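Copper induced nitroreductase D (Lactococcus lactis, PDB 2WQF) binds flavin mononucleotide and probably acts as a nitroreductase, copper-induced and involved in defence against oxidative stress. Local coordinates at residues A[192-195]-A[196-200]; A[54-57]-A[58-62]; A[25-28]-A[29-33]. All coordinates share one frame; numbering follows the deposited sequence.

Interaction 1. Residues A[192-195]-A[196-200]; sequences MDDA and DRFIV
The backbone O of D194 accepts two amide hydrogens, from R197 N and F198 N, and so closes the second of two overlapping type I beta turns, 193-196 and 194-197, that lead from the C-terminal loop into strand 198-201. An Asx turn starts them: the D193 carboxylate, with CG swung anti to the backbone N (chi1 -173°), lets OD1 take the A195 N-H at 2.9 Å, the donor coming from above the carboxylate plane. D193 O in turn accepts D196 N, again from above its carbonyl plane. At D194 O the two donors differ: F198 N sits nearly in line with the C=O bond at 3.0 Å, whereas R197 N reaches the same oxygen from well above the carbonyl plane. Water completes the polar network. One molecule donates to M192 O and D194 OD1 and accepts from R197 NE, so it links D194 and R197, whose charged atoms do not touch. Two others donate to D196 OD2: one also accepts from D193 N, and the other bridges to D193 OD2, joining carboxylates whose OD2 atoms, D193 to D196, lie 4.4 Å apart and would probably repel. A fourth water bridges A195 O and F198 O. Beyond the turns, F198, I199 and V200 join a parallel ladder with a strand of the second subunit, carrying the sheet across the interface. On the apolar side, M192 SD lies 3.9 Å from R197 CD, and the bend at the last torsion (chi3 70°) brings M192 CE to 3.5 Å from D196 CB.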
# COMPACT_ATOMS: atom_id res chain seq x y z
N MET A 192 -17.00 6.68 4.50
CA MET A 192 -17.60 7.64 3.58
C MET A 192 -18.78 7.02 2.85
O MET A 192 -18.92 5.80 2.73
CB MET A 192 -16.61 7.98 2.45
CG MET A 192 -15.46 8.87 2.77
SD MET A 192 -14.47 9.04 1.26
CE MET A 192 -15.56 10.02 0.26
N ASP A 193 -19.61 7.89 2.31
CA ASP A 193 -20.63 7.51 1.35
C ASP A 193 -19.93 7.00 0.09
O ASP A 193 -19.08 7.69 -0.48
CB ASP A 193 -21.46 8.75 1.05
CG ASP A 193 -22.67 8.48 0.18
OD1 ASP A 193 -22.77 7.45 -0.50
OD2 ASP A 193 -23.54 9.36 0.16
N ASP A 194 -20.31 5.81 -0.35
CA ASP A 194 -19.81 5.25 -1.62
C ASP A 194 -19.91 6.27 -2.78
O ASP A 194 -19.04 6.34 -3.64
CB ASP A 194 -20.64 4.03 -2.07
CG ASP A 194 -20.35 2.77 -1.30
OD1 ASP A 194 -19.37 2.70 -0.52
OD2 ASP A 194 -21.14 1.81 -1.49
N ALA A 195 -20.99 7.06 -2.81
CA ALA A 195 -21.25 7.96 -3.93
C ALA A 195 -20.18 9.03 -4.04
O ALA A 195 -20.00 9.62 -5.11
CB ALA A 195 -22.64 8.62 -3.77
N ASP A 196 -19.49 9.30 -2.93
CA ASP A 196 -18.45 10.33 -2.92
C ASP A 196 -17.04 9.81 -3.31
O ASP A 196 -16.13 10.62 -3.53
CB ASP A 196 -18.39 11.02 -1.55
CG ASP A 196 -19.67 11.78 -1.22
OD1 ASP A 196 -20.36 12.29 -2.15
OD2 ASP A 196 -19.98 11.88 -0.01
N ARG A 197 -16.85 8.50 -3.45
CA ARG A 197 -15.52 8.00 -3.80
C ARG A 197 -15.48 6.95 -4.91
O ARG A 197 -14.39 6.62 -5.32
CB ARG A 197 -14.76 7.50 -2.57
CG ARG A 197 -15.40 6.35 -1.82
CD ARG A 197 -14.39 5.78 -0.82
NE ARG A 197 -15.04 4.94 0.20
CZ ARG A 197 -14.44 4.44 1.27
NH1 ARG A 197 -13.14 4.59 1.42
NH2 ARG A 197 -15.12 3.72 2.16
N PHE A 198 -16.62 6.47 -5.37
CA PHE A 198 -16.68 5.50 -6.47
C PHE A 198 -17.59 5.98 -7.57
O PHE A 198 -18.76 6.28 -7.34
CB PHE A 198 -17.20 4.14 -6.00
CG PHE A 198 -16.47 3.55 -4.81
CD1 PHE A 198 -15.17 3.14 -4.91
CD2 PHE A 198 -17.12 3.35 -3.61
CE1 PHE A 198 -14.52 2.59 -3.84
CE2 PHE A 198 -16.47 2.79 -2.54
CZ PHE A 198 -15.18 2.40 -2.66
N ILE A 199 -17.05 6.05 -8.79
CA ILE A 199 -17.83 6.37 -9.96
C ILE A 199 -17.63 5.20 -10.92
O ILE A 199 -16.49 4.79 -11.20
CB ILE A 199 -17.32 7.62 -10.66
CG1 ILE A 199 -17.47 8.85 -9.76
CG2 ILE A 199 -18.07 7.85 -11.98
CD1 ILE A 199 -16.81 10.09 -10.33
N VAL A 200 -18.74 4.64 -11.39
CA VAL A 200 -18.75 3.53 -12.32
C VAL A 200 -19.35 4.01 -13.62
O VAL A 200 -20.43 4.60 -13.64
CB VAL A 200 -19.58 2.34 -11.77
CG1 VAL A 200 -19.60 1.19 -12.78
CG2 VAL A 200 -19.00 1.88 -10.46
O HOH W 1 -17.72 4.22 0.90
O HOH W 2 -18.95 10.79 2.27
O HOH W 3 -22.43 12.29 0.99
O HOH W 4 -20.53 8.46 -7.53

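Interaction 2. Residues A[54-57]-A[58-62]; sequences DAQD and KLWDE
Q56 turns CG anti to its own N (chi1 160°) and then bends at chi2 (68°), folding its amide along the helix toward W60, one turn on, whose CG lies anti to the carbonyl carbon and aims the indole at it. The amide and ring planes stand 64° apart. Q56 OE1 lies at the pyrrole edge, in the plane of the ring and 3.5 Å from W60 NE1, while Q56 NE2 is 3.7 Å from W60 CD1. The polar ends of both side chains find their partner in T98: its OG1 is hydrogen-bonded to Q56 OE1 and to W60 NE1, and Q56 NE2 bonds to K93 O. The amide is therefore held at both its oxygen and its nitrogen, which fixes its rotation beside the indole. Over one face of the W60 ring, offset toward the rim, comes L59 CD2.

These residues make up about two and a half turns of helix 53-73 in the nitroreductase fold, with W60 about 5 Å, side chain to side chain, from Q151, a residue that binds FMN. The i to i+4 ladder is regular at K58 N to D54 O and L59 N to A55 O, both 2.9 Å. It slackens at W60 N to Q56 O, a weak bond of 3.5 Å, where the helix widens into a pi-type turn at 59-62. Q56 O lies closer to the indole, 3.2 Å from W60 CD1 near the ring plane. The ladder recovers at D61 N, which bonds D57 O nearly end-on. The charged side chains find salt-bridge partners in other segments: D57 with R18, K58 with E164 and D61 with K93.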
# COMPACT_ATOMS: atom_id res chain seq x y z
N ASP A 54 13.76 -8.28 24.62
CA ASP A 54 14.61 -7.20 25.12
C ASP A 54 14.74 -6.06 24.12
O ASP A 54 14.83 -4.92 24.51
CB ASP A 54 16.01 -7.72 25.45
CG ASP A 54 16.06 -8.54 26.71
OD1 ASP A 54 15.01 -8.79 27.32
OD2 ASP A 54 17.17 -8.95 27.08
N ALA A 55 14.76 -6.39 22.82
CA ALA A 55 14.91 -5.36 21.79
C ALA A 55 13.66 -4.48 21.73
O ALA A 55 13.73 -3.27 21.51
CB ALA A 55 15.19 -6.01 20.42
N GLN A 56 12.50 -5.10 21.95
CA GLN A 56 11.23 -4.38 21.99
C GLN A 56 11.24 -3.40 23.19
O GLN A 56 10.88 -2.23 23.06
CB GLN A 56 10.10 -5.39 22.10
CG GLN A 56 8.76 -4.88 22.64
CD GLN A 56 8.06 -3.92 21.71
OE1 GLN A 56 8.52 -3.65 20.60
NE2 GLN A 56 6.91 -3.41 22.16
N ASP A 57 11.67 -3.87 24.35
CA ASP A 57 11.78 -3.00 25.52
C ASP A 57 12.77 -1.85 25.26
O ASP A 57 12.51 -0.71 25.62
CB ASP A 57 12.29 -3.79 26.72
CG ASP A 57 11.29 -4.77 27.26
OD1 ASP A 57 10.10 -4.63 26.93
OD2 ASP A 57 11.71 -5.66 28.04
N LYS A 58 13.90 -2.16 24.62
CA LYS A 58 14.95 -1.17 24.38
C LYS A 58 14.48 -0.07 23.43
O LYS A 58 14.77 1.11 23.64
CB LYS A 58 16.21 -1.84 23.82
CG LYS A 58 17.35 -0.90 23.51
CD LYS A 58 18.68 -1.67 23.48
CE LYS A 58 19.88 -0.76 23.74
NZ LYS A 58 21.16 -1.52 23.90
N LEU A 59 13.78 -0.45 22.37
CA LEU A 59 13.30 0.53 21.41
C LEU A 59 12.48 1.59 22.12
O LEU A 59 12.71 2.79 21.96
CB LEU A 59 12.43 -0.12 20.33
CG LEU A 59 11.73 0.88 19.39
CD1 LEU A 59 12.75 1.65 18.58
CD2 LEU A 59 10.78 0.16 18.48
N TRP A 60 11.51 1.17 22.91
CA TRP A 60 10.58 2.13 23.51
C TRP A 60 11.17 2.88 24.71
O TRP A 60 10.99 4.10 24.84
CB TRP A 60 9.23 1.44 23.82
CG TRP A 60 8.60 1.03 22.51
CD1 TRP A 60 8.65 -0.20 21.93
CD2 TRP A 60 7.91 1.89 21.59
NE1 TRP A 60 8.01 -0.16 20.71
CE2 TRP A 60 7.57 1.11 20.47
CE3 TRP A 60 7.57 3.25 21.59
CZ2 TRP A 60 6.88 1.63 19.38
CZ3 TRP A 60 6.89 3.76 20.52
CH2 TRP A 60 6.53 2.95 19.42
N ASP A 61 11.92 2.19 25.56
CA ASP A 61 12.42 2.81 26.78
C ASP A 61 13.66 3.64 26.53
O ASP A 61 13.83 4.70 27.14
CB ASP A 61 12.76 1.76 27.82
CG ASP A 61 11.56 1.30 28.62
OD1 ASP A 61 10.51 1.98 28.63
OD2 ASP A 61 11.69 0.25 29.25
N GLU A 62 14.53 3.16 25.65
CA GLU A 62 15.86 3.72 25.51
C GLU A 62 16.02 4.56 24.26
O GLU A 62 16.97 5.34 24.16
CB GLU A 62 16.90 2.60 25.52
CG GLU A 62 16.90 1.79 26.82
CD GLU A 62 18.12 0.91 26.96
OE1 GLU A 62 19.22 1.35 26.55
OE2 GLU A 62 17.99 -0.21 27.48

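Interaction 3. Residues A[25-28]-A[29-33]; sequences KVIE and TIKEA
T29 bonds twice to K25 O, once through its backbone N and once through its hydroxyl, in the middle of helix 23-35 of the nitroreductase fold. Its side chain starts with CB, 3.4 Å from K25 O and 3.6 Å from V26 O. From there OG1, anti to the carbonyl carbon (chi1 -58°), turns back to donate to K25 O at 2.8 Å, while the methyl CG2 takes the position anti to the backbone N. T29 N, at 3.0 Å, reaches K25 O from the opposite face of the carbonyl plane, so two donors grip one acceptor. This satisfies the hydroxyl of a buried threonine within its own helix, while the side chain packs on A140 of helix 121-143 and on L144. Replacing T29 by alanine removes the hydroxyl and is likely to leave K25 O with the amide as its one donor from this residue and a small gap beside A140 and L144.

The following i to i+4 bonds are regular, I30 N to V26 O, K31 N to I27 O and E32 N to E28 O. On the buried side I30 CD1 reaches V26 CG1 at 3.9 Å, the two branches crossing at an angle, and I30 also rests on L48 and I50 of strand 46-52, so the helix is seated on the sheet. K31 runs fully extended from CG. Together with I27 it faces the second subunit, where I27 packs on V200 and K31 on F198 of that chain. Within the helix, the aliphatic part of the lysine lies across the isoleucine branch, with K31 CE 3.9 Å from I27 CG2.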
# COMPACT_ATOMS: atom_id res chain seq x y z
N LYS A 25 6.21 -18.79 13.89
CA LYS A 25 5.16 -18.70 12.88
C LYS A 25 4.86 -17.26 12.56
O LYS A 25 4.55 -16.91 11.43
CB LYS A 25 3.88 -19.41 13.36
CG LYS A 25 2.67 -19.42 12.41
CD LYS A 25 1.41 -19.90 13.17
CE LYS A 25 1.75 -21.08 14.09
NZ LYS A 25 0.66 -21.48 15.00
N VAL A 26 4.88 -16.41 13.58
CA VAL A 26 4.68 -14.99 13.35
C VAL A 26 5.76 -14.43 12.41
O VAL A 26 5.43 -13.74 11.45
CB VAL A 26 4.67 -14.23 14.69
CG1 VAL A 26 4.59 -12.73 14.40
CG2 VAL A 26 3.48 -14.68 15.51
N ILE A 27 7.02 -14.75 12.67
CA ILE A 27 8.12 -14.26 11.86
C ILE A 27 7.98 -14.77 10.42
O ILE A 27 8.18 -14.01 9.47
CB ILE A 27 9.50 -14.72 12.41
CG1 ILE A 27 9.75 -14.16 13.81
CG2 ILE A 27 10.61 -14.35 11.45
CD1 ILE A 27 9.63 -12.75 13.88
N GLU A 28 7.63 -16.05 10.27
CA GLU A 28 7.43 -16.65 8.95
C GLU A 28 6.35 -15.92 8.18
O GLU A 28 6.48 -15.66 6.97
CB GLU A 28 7.05 -18.12 9.10
CG GLU A 28 8.19 -19.01 9.54
CD GLU A 28 7.76 -20.45 9.80
OE1 GLU A 28 6.59 -20.80 9.51
OE2 GLU A 28 8.59 -21.22 10.30
N THR A 29 5.27 -15.59 8.87
CA THR A 29 4.14 -14.93 8.24
C THR A 29 4.48 -13.50 7.82
O THR A 29 4.06 -13.04 6.75
CB THR A 29 2.93 -14.94 9.16
OG1 THR A 29 2.62 -16.30 9.48
CG2 THR A 29 1.74 -14.38 8.47
N ILE A 30 5.22 -12.80 8.66
CA ILE A 30 5.67 -11.46 8.32
C ILE A 30 6.48 -11.50 7.04
O ILE A 30 6.27 -10.70 6.14
CB ILE A 30 6.50 -10.83 9.48
CG1 ILE A 30 5.61 -10.55 10.71
CG2 ILE A 30 7.15 -9.54 9.03
CD1 ILE A 30 6.43 -10.31 11.98
N LYS A 31 7.45 -12.41 6.97
CA LYS A 31 8.31 -12.52 5.81
C LYS A 31 7.49 -12.85 4.56
O LYS A 31 7.70 -12.27 3.50
CB LYS A 31 9.39 -13.58 6.03
CG LYS A 31 10.46 -13.19 7.04
CD LYS A 31 11.43 -14.39 7.21
CE LYS A 31 12.57 -14.08 8.11
NZ LYS A 31 13.38 -15.30 8.39
N GLU A 32 6.55 -13.80 4.66
CA GLU A 32 5.74 -14.15 3.51
C GLU A 32 4.90 -12.98 3.02
O GLU A 32 4.74 -12.81 1.81
CB GLU A 32 4.85 -15.36 3.80
CG GLU A 32 5.61 -16.67 3.95
CD GLU A 32 4.70 -17.85 4.17
OE1 GLU A 32 3.71 -17.71 4.92
OE2 GLU A 32 4.96 -18.91 3.59
N ALA A 33 4.32 -12.22 3.95
CA ALA A 33 3.47 -11.10 3.56
C ALA A 33 4.27 -10.07 2.75
O ALA A 33 3.77 -9.54 1.77
CB ALA A 33 2.82 -10.46 4.78

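Along the chain the order is interaction 3, interaction 2, interaction 1, and none touches another. Interactions 3 and 2 lie on separate helices, 23-35 and 53-73, joined in sequence through strand 46-52; their centres are 22 Å apart, both in the nitroreductase fold. Interaction 1 sits far out, its centre 35 Å from that of interaction 3 and 43 Å from that of interaction 2, across the chain's centre from the latter. Yet the dimer reunites two of them: the C-terminal arm of each chain, which carries interaction 1, reaches helix 23-35 of its partner, so that interactions 1 and 3 meet across the subunit interface.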